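Local coordinates for protein flagellin hook IN motif family (Aeromonas hydrophila subsp. hydrophila, PDB 6XI1) that probably serves as part of the extender region of an RTX adhesin, its tandem calcium-binding beta-sandwich domains helping to project the adhesin toward its target, at residues Gly48-Thr53 and Phe108-Val113; Val95-Leu98 and Thr103-Glu106. One frame throughout, in Å; residues are numbered along the deposited sequence.

Contact 1 of 2, residues Gly48-Thr53 and Phe108-Val113; sequences GTLSVT and FTVASV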
loop_
_atom_site.group_PDB
_atom_site.type_symbol
_atom_site.label_atom_id
_atom_site.label_comp_id
_atom_site.label_asym_id
_atom_site.label_seq_id
_atom_site.Cartn_x
_atom_site.Cartn_y
_atom_site.Cartn_z
ATOM N N GLY A 48 -44.119 -32.380 52.514
ATOM C CA GLY A 48 -43.863 -32.634 53.931
ATOM C C GLY A 48 -45.130 -33.161 54.569
ATOM O O GLY A 48 -46.202 -33.025 53.956
ATOM N N THR A 49 -44.986 -33.819 55.710
ATOM C CA THR A 49 -46.158 -34.281 56.487
ATOM C C THR A 49 -46.136 -33.583 57.840
ATOM O O THR A 49 -45.080 -33.581 58.540
ATOM C CB THR A 49 -46.233 -35.813 56.533
ATOM O OG1 THR A 49 -46.466 -36.296 55.205
ATOM C CG2 THR A 49 -47.342 -36.301 57.439
ATOM N N LEU A 50 -47.274 -32.998 58.166
ATOM C CA LEU A 50 -47.566 -32.473 59.517
ATOM C C LEU A 50 -48.386 -33.528 60.248
ATOM O O LEU A 50 -49.228 -34.201 59.579
ATOM C CB LEU A 50 -48.380 -31.182 59.407
ATOM C CG LEU A 50 -47.627 -29.971 58.846
ATOM C CD1 LEU A 50 -48.586 -28.804 58.681
ATOM C CD2 LEU A 50 -46.463 -29.585 59.732
ATOM N N SER A 51 -48.157 -33.636 61.547
ATOM C CA SER A 51 -49.006 -34.467 62.429
ATOM C C SER A 51 -49.698 -33.575 63.461
ATOM O O SER A 51 -49.166 -32.516 63.846
ATOM C CB SER A 51 -48.211 -35.572 63.046
ATOM O OG SER A 51 -47.150 -35.024 63.793
ATOM N N VAL A 52 -50.883 -33.996 63.880
ATOM C CA VAL A 52 -51.732 -33.195 64.795
ATOM C C VAL A 52 -52.309 -34.141 65.842
ATOM O O VAL A 52 -52.837 -35.188 65.453
ATOM C CB VAL A 52 -52.831 -32.461 64.014
ATOM C CG1 VAL A 52 -53.563 -33.379 63.047
ATOM C CG2 VAL A 52 -53.776 -31.720 64.949
ATOM N N THR A 53 -52.152 -33.784 67.113
ATOM C CA THR A 53 -52.857 -34.400 68.261
ATOM C C THR A 53 -53.750 -33.316 68.871
ATOM O O THR A 53 -53.318 -32.134 68.927
ATOM C CB THR A 53 -51.865 -34.987 69.272
ATOM O OG1 THR A 53 -51.250 -33.911 69.981
ATOM C CG2 THR A 53 -50.794 -35.851 68.645
ATOM N N PHE A 108 -47.377 -20.532 54.047
ATOM C CA PHE A 108 -48.758 -21.014 53.846
ATOM C C PHE A 108 -49.286 -21.445 55.209
ATOM O O PHE A 108 -48.556 -22.096 55.988
ATOM C CB PHE A 108 -48.812 -22.116 52.798
ATOM C CG PHE A 108 -48.223 -21.690 51.483
ATOM C CD1 PHE A 108 -46.848 -21.680 51.293
ATOM C CD2 PHE A 108 -49.041 -21.252 50.462
ATOM C CE1 PHE A 108 -46.311 -21.250 50.090
ATOM C CE2 PHE A 108 -48.506 -20.845 49.247
ATOM C CZ PHE A 108 -47.144 -20.854 49.064
ATOM N N THR A 109 -50.501 -21.011 55.500
ATOM C CA THR A 109 -51.160 -21.272 56.798
ATOM C C THR A 109 -52.121 -22.437 56.588
ATOM O O THR A 109 -52.943 -22.360 55.674
ATOM C CB THR A 109 -51.825 -20.004 57.342
ATOM O OG1 THR A 109 -50.774 -19.071 57.593
ATOM C CG2 THR A 109 -52.592 -20.281 58.618
ATOM N N VAL A 110 -51.965 -23.500 57.375
ATOM C CA VAL A 110 -52.916 -24.657 57.374
ATOM C C VAL A 110 -53.595 -24.711 58.751
ATOM O O VAL A 110 -53.039 -24.130 59.714
ATOM C CB VAL A 110 -52.221 -25.984 57.003
ATOM C CG1 VAL A 110 -51.723 -25.977 55.560
ATOM C CG2 VAL A 110 -51.096 -26.317 57.960
ATOM N N ALA A 111 -54.718 -25.428 58.856
ATOM C CA ALA A 111 -55.543 -25.499 60.092
ATOM C C ALA A 111 -56.072 -26.920 60.346
ATOM O O ALA A 111 -56.445 -27.627 59.355
ATOM C CB ALA A 111 -56.685 -24.510 60.019
ATOM N N SER A 112 -56.133 -27.266 61.642
ATOM C CA SER A 112 -56.934 -28.347 62.292
ATOM C C SER A 112 -58.406 -28.265 61.869
ATOM O O SER A 112 -58.832 -27.141 61.579
ATOM C CB SER A 112 -56.909 -28.219 63.806
ATOM O OG SER A 112 -55.611 -28.175 64.373
ATOM N N VAL A 113 -59.165 -29.381 61.963
ATOM C CA VAL A 113 -60.658 -29.403 61.821
ATOM C C VAL A 113 -61.219 -28.303 62.736
ATOM O O VAL A 113 -62.148 -27.596 62.316
ATOM C CB VAL A 113 -61.290 -30.773 62.151
ATOM C CG1 VAL A 113 -62.811 -30.697 62.156
ATOM C CG2 VAL A 113 -60.841 -31.870 61.204
#

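Contact 2 of 2, residues Val95-Leu98 and Thr103-Glu106; sequences VQYL and TKVE. With CA (calcium ion), chain L; CA (calcium ion), chain M.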
loop_
_atom_site.group_PDB
_atom_site.type_symbol
_atom_site.label_atom_id
_atom_site.label_comp_id
_atom_site.label_asym_id
_atom_site.label_seq_id
_atom_site.Cartn_x
_atom_site.Cartn_y
_atom_site.Cartn_z
ATOM N N VAL A 95 -40.124 -18.235 38.460
ATOM C CA VAL A 95 -38.992 -17.964 39.393
ATOM C C VAL A 95 -37.690 -17.763 38.608
ATOM O O VAL A 95 -36.646 -17.644 39.257
ATOM C CB VAL A 95 -38.858 -19.083 40.437
ATOM C CG1 VAL A 95 -40.135 -19.254 41.248
ATOM C CG2 VAL A 95 -38.458 -20.403 39.793
ATOM N N GLN A 96 -37.757 -17.661 37.281
ATOM C CA GLN A 96 -36.553 -17.527 36.414
ATOM C C GLN A 96 -35.835 -16.244 36.800
ATOM O O GLN A 96 -34.605 -16.238 36.784
ATOM C CB GLN A 96 -36.936 -17.516 34.937
ATOM C CG GLN A 96 -37.449 -18.858 34.427
ATOM C CD GLN A 96 -36.453 -19.974 34.571
ATOM O OE1 GLN A 96 -35.335 -19.944 34.022
ATOM N NE2 GLN A 96 -36.839 -20.973 35.365
ATOM N N TYR A 97 -36.589 -15.217 37.213
ATOM C CA TYR A 97 -36.055 -13.862 37.502
ATOM C C TYR A 97 -35.079 -13.883 38.683
ATOM O O TYR A 97 -34.340 -12.907 38.853
ATOM C CB TYR A 97 -37.176 -12.866 37.759
ATOM C CG TYR A 97 -37.795 -12.987 39.123
ATOM C CD1 TYR A 97 -38.841 -13.862 39.354
ATOM C CD2 TYR A 97 -37.387 -12.186 40.167
ATOM C CE1 TYR A 97 -39.416 -13.978 40.615
ATOM C CE2 TYR A 97 -37.925 -12.326 41.444
ATOM C CZ TYR A 97 -38.968 -13.213 41.662
ATOM O OH TYR A 97 -39.489 -13.386 42.920
ATOM N N LEU A 98 -35.080 -14.940 39.505
ATOM C CA LEU A 98 -34.152 -15.006 40.654
ATOM C C LEU A 98 -32.742 -15.309 40.117
ATOM O O LEU A 98 -32.587 -16.179 39.230
ATOM C CB LEU A 98 -34.615 -16.082 41.631
ATOM C CG LEU A 98 -35.969 -15.853 42.307
ATOM C CD1 LEU A 98 -36.389 -17.118 43.011
ATOM C CD2 LEU A 98 -35.894 -14.682 43.301
ATOM N N THR A 103 -32.885 -15.674 47.107
ATOM C CA THR A 103 -33.946 -16.468 47.784
ATOM C C THR A 103 -35.259 -15.694 47.773
ATOM O O THR A 103 -35.263 -14.468 47.856
ATOM C CB THR A 103 -33.548 -16.914 49.201
ATOM O OG1 THR A 103 -33.325 -15.778 50.012
ATOM C CG2 THR A 103 -32.314 -17.789 49.235
ATOM N N LYS A 104 -36.358 -16.416 47.664
ATOM C CA LYS A 104 -37.724 -15.882 47.890
ATOM C C LYS A 104 -38.424 -16.808 48.890
ATOM O O LYS A 104 -38.485 -18.032 48.624
ATOM C CB LYS A 104 -38.500 -15.814 46.581
ATOM C CG LYS A 104 -39.885 -15.199 46.692
ATOM C CD LYS A 104 -40.641 -15.275 45.425
ATOM C CE LYS A 104 -41.780 -14.286 45.360
ATOM N NZ LYS A 104 -42.784 -14.550 46.408
ATOM N N VAL A 105 -38.930 -16.259 49.991
ATOM C CA VAL A 105 -39.520 -17.092 51.085
ATOM C C VAL A 105 -41.022 -16.884 51.031
ATOM O O VAL A 105 -41.448 -15.715 50.971
ATOM C CB VAL A 105 -38.907 -16.754 52.451
ATOM C CG1 VAL A 105 -39.654 -17.430 53.585
ATOM C CG2 VAL A 105 -37.436 -17.141 52.476
ATOM N N GLU A 106 -41.779 -17.983 50.948
ATOM C CA GLU A 106 -43.250 -17.955 50.901
ATOM C C GLU A 106 -43.767 -18.805 52.058
ATOM O O GLU A 106 -43.147 -19.850 52.372
ATOM C CB GLU A 106 -43.769 -18.488 49.570
ATOM C CG GLU A 106 -43.054 -17.901 48.370
ATOM C CD GLU A 106 -43.699 -18.202 47.030
ATOM O OE1 GLU A 106 -44.342 -19.269 46.872
ATOM O OE2 GLU A 106 -43.566 -17.351 46.142
HETATM CA CA CA L . -32.536 -17.203 37.226
HETATM CA CA CA M . -33.064 -20.277 34.640
HETATM O O HOH W 1 -30.648 -20.836 34.476
HETATM O O HOH W 2 -33.127 -21.559 32.674
#

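Contact 1 of 2, residues Gly48-Thr53 and Phe108-Val113
The backbones of 48-53 and 108-113 run in the same general direction at non-bonding distance and draw together along their length, the L50 and V110 CA atoms lying 9.7 Å apart and those of V52 and S112 7.5 Å. Across this gap the main meeting is between L50 and V110, where CD1 of the leucine lies 3.6 Å from CG2 of the valine. With CD1 anti to CA (chi2 175°), that methyl is carried away from its own strand toward V110. Methyl meets methyl, with the two side chains inclined to each other.

Strand 43-53 pairs in the sheet with strands 26-36 and 85-91, whereas strand 103-111 pairs with 66-70 and 117-125. L50 and V110, on strands that are not neighbours in this order, meet in the interior of a beta-sandwich domain of the bacterial cadherin-like family. L78 and I80 of strand 77-80 close in as well: I80 touches both L50 and V110, and L78 packs on V110. I27, from strand 26-36, lies against L50 and S112.

Further along the two segments the apolar touch gives way to a mixed pair. V52 directs CG2, anti to its backbone N, toward the hydroxyl of S112, with CG2 and OG 4.0 Å apart in a van der Waals approach. The serine keeps that hydroxyl in polar company elsewhere, through a weak hydrogen bond with the carbonyl oxygen of T116, while its own carbonyl accepts a hydrogen bond from Q64 NE2. A25 touches V52 and S112 alike, and F63 packs on both L50 and V52.

Contact 2 of 2, residues Val95-Leu98 and Thr103-Glu106
Y97 and K104 meet at about a right angle, the phenolic OH set against the aliphatic part of the lysine, 3.3 Å from CD and 3.5 Å from CE. The tyrosine belongs to a type I beta turn, V95 to L98, closed by a hydrogen bond from L98 N to V95 O, within a calcium-binding loop at the junction of two tandem beta-sandwich domains. Its ring carries L98 CG over one face, 4.0 Å above the plane and offset toward the rim; CD2 of the same leucine comes to 4.3 Å from K104 CB. With CG anti to the backbone N (chi1 -176°), the extended lysine chain lays CD and CE before the tyrosine OH, and a bend at chi4 swings NZ toward E106. NZ is held chiefly by G73, and also forms a salt bridge with E106, where it meets the anti lone pair of OE2. L75 packs on both Y97 and K104, and its backbone N is hydrogen-bonded to that same OE2.

Away from the lysine, the turn faces metal. The carbonyl oxygens of Q96 and L98 bind one calcium, joined by E37, V127, D129 and D162, while Q96 OE1 binds the second calcium at 2.4 Å.

Strand 103-111 runs through both contacts: near its start K104 meets the turn in contact 2, and farther along V110 turns its side chain into the sandwich interior in contact 1, the two centres lying 25 Å apart. In sequence, 95-98 and 103-106 both fall between the two segments of contact 1. Each contact lies toward a calcium-bearing end of the domain. The S112 side chain is about 7 Å from a bound calcium, and D54, a calcium ligand, directly follows 48-53. At contact 2 two calcium ions sit 4.1 Å from each other. Strand 26-36 relates the two regions further, since its I27 packs in contact 1 and E37, just beyond its end, binds both of those calciums.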